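Local coordinates for uncharacterized protein (Corynebacterium diphtheriae NCTC 13129, PDB 3B4Q) that is of unknown function but contains a small helical domain resembling the C-terminal region of the resuscitation-promoting factor Rpf1, at residues Phe69-Ala72 against Asn73-Asn76. Residues are numbered along the deposited sequence; the frame is centred on the assembly and turned at random.
Sequences FYQA and NRTN
Arg74 folds back over Tyr70 where helix 64-72 gives way to the loop before helix 77-83. Its CD sits over the centre of one ring face, 3.6 Å from the Tyr70 centroid, in a CH-pi contact. Bends at chi2 (-76°) and chi3 (-55°) turn the chain so that the guanidinium continues past the ring, nearly parallel to it. Tyr70 OH then lies over a guanidinium face, toward its rim, without a hydrogen bond to it. The guanidinium edge is used by Gln71: NH1 of Arg74 donates to Gln71 OE1 at 3.2 Å, almost in the guanidinium plane. The two flat groups stand steeply to each other.

Asn73 binds back to the last turn of the helix through two hydrogen bonds. Its ND2 gives a nearly straight bond of 2.9 Å to Phe69 O, meeting a lone pair in the carbonyl plane. The backbone N of Asn73 donates a hydrogen bond to Tyr70 O at 3.1 Å. A water donates to Gln71 O at 2.7 Å and accepts from Arg74 N.

Further out, Tyr70 OH is hydrogen-bonded to Asp45 OD1 of helix 39-56, and Tyr48 stacks on the Tyr70 ring. Glu67 holds Gln71 NE2, while Asn76 caps helix 77-83 through its OD1 and Gly79 N.

At this helix-to-loop junction on the surface, the Asn73 amide and the bridging water thus satisfy backbone carbonyls near the helix end. Asp45 near the guanidinium probably adds electrostatic attraction to the hold of Arg74 on the ring.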
loop_
_atom_site.group_PDB
_atom_site.type_symbol
_atom_site.label_atom_id
_atom_site.label_comp_id
_atom_site.label_asym_id
_atom_site.label_seq_id
_atom_site.Cartn_x
_atom_site.Cartn_y
_atom_site.Cartn_z
ATOM N N PHE A 69 1.912 -5.987 -10.358
ATOM C CA PHE A 69 2.697 -4.972 -9.633
ATOM C C PHE A 69 2.900 -5.274 -8.125
ATOM O O PHE A 69 3.908 -4.904 -7.520
ATOM C CB PHE A 69 2.137 -3.595 -9.866
ATOM C CG PHE A 69 2.487 -3.022 -11.227
ATOM C CD1 PHE A 69 3.797 -3.099 -11.726
ATOM C CD2 PHE A 69 1.515 -2.397 -12.006
ATOM C CE1 PHE A 69 4.140 -2.547 -12.990
ATOM C CE2 PHE A 69 1.839 -1.854 -13.252
ATOM C CZ PHE A 69 3.154 -1.940 -13.751
ATOM N N TYR A 70 1.940 -5.966 -7.528
ATOM C CA TYR A 70 2.116 -6.477 -6.174
ATOM C C TYR A 70 3.281 -7.464 -6.153
ATOM O O TYR A 70 4.192 -7.342 -5.347
ATOM C CB TYR A 70 0.813 -7.132 -5.707
ATOM C CG TYR A 70 0.888 -7.864 -4.385
ATOM C CD1 TYR A 70 1.123 -7.186 -3.187
ATOM C CD2 TYR A 70 0.663 -9.241 -4.328
ATOM C CE1 TYR A 70 1.177 -7.884 -1.975
ATOM C CE2 TYR A 70 0.681 -9.923 -3.135
ATOM C CZ TYR A 70 0.946 -9.254 -1.962
ATOM O OH TYR A 70 0.980 -9.927 -0.750
ATOM N N GLN A 71 3.254 -8.439 -7.059
ATOM C CA GLN A 71 4.313 -9.468 -7.035
ATOM C C GLN A 71 5.682 -8.878 -7.393
ATOM O O GLN A 71 6.729 -9.361 -6.933
ATOM C CB GLN A 71 3.971 -10.650 -7.943
ATOM C CG GLN A 71 2.681 -11.361 -7.518
ATOM C CD GLN A 71 2.751 -12.093 -6.163
ATOM O OE1 GLN A 71 3.821 -12.230 -5.550
ATOM N NE2 GLN A 71 1.593 -12.573 -5.697
ATOM N N ALA A 72 5.671 -7.830 -8.203
ATOM C CA ALA A 72 6.926 -7.201 -8.583
ATOM C C ALA A 72 7.477 -6.260 -7.519
ATOM O O ALA A 72 8.583 -5.766 -7.659
ATOM C CB ALA A 72 6.785 -6.490 -9.916
ATOM N N ASN A 73 6.686 -5.937 -6.485
ATOM C CA ASN A 73 7.087 -4.964 -5.489
ATOM C C ASN A 73 6.717 -5.361 -4.068
ATOM O O ASN A 73 6.275 -4.513 -3.272
ATOM C CB ASN A 73 6.408 -3.625 -5.830
ATOM C CG ASN A 73 6.919 -3.034 -7.116
ATOM O OD1 ASN A 73 8.004 -2.418 -7.158
ATOM N ND2 ASN A 73 6.150 -3.211 -8.172
ATOM N N ARG A 74 6.939 -6.620 -3.718
ATOM C CA ARG A 74 6.426 -7.152 -2.454
ATOM C C ARG A 74 7.062 -6.451 -1.253
ATOM O O ARG A 74 6.425 -6.351 -0.221
ATOM C CB ARG A 74 6.645 -8.677 -2.372
ATOM C CG ARG A 74 5.833 -9.467 -3.386
ATOM C CD ARG A 74 4.363 -9.562 -2.980
ATOM N NE ARG A 74 4.187 -10.125 -1.635
ATOM C CZ ARG A 74 3.974 -11.419 -1.389
ATOM N NH1 ARG A 74 3.908 -12.298 -2.396
ATOM N NH2 ARG A 74 3.837 -11.836 -0.125
ATOM N N THR A 75 8.303 -5.972 -1.387
ATOM C CA THR A 75 9.045 -5.441 -0.228
ATOM C C THR A 75 9.373 -3.976 -0.419
ATOM O O THR A 75 10.051 -3.354 0.409
ATOM C CB THR A 75 10.375 -6.227 0.058
ATOM O OG1 THR A 75 11.335 -5.893 -0.945
ATOM C CG2 THR A 75 10.148 -7.707 0.045
ATOM N N ASN A 76 8.883 -3.410 -1.521
ATOM C CA ASN A 76 9.273 -2.082 -1.911
ATOM C C ASN A 76 8.029 -1.184 -1.943
ATOM O O ASN A 76 7.302 -1.139 -2.953
ATOM C CB ASN A 76 9.959 -2.143 -3.295
ATOM C CG ASN A 76 10.303 -0.779 -3.857
ATOM O OD1 ASN A 76 10.124 0.291 -3.216
ATOM N ND2 ASN A 76 10.797 -0.801 -5.116
HETATM O O HOH W 1 8.684 -8.408 -5.365
#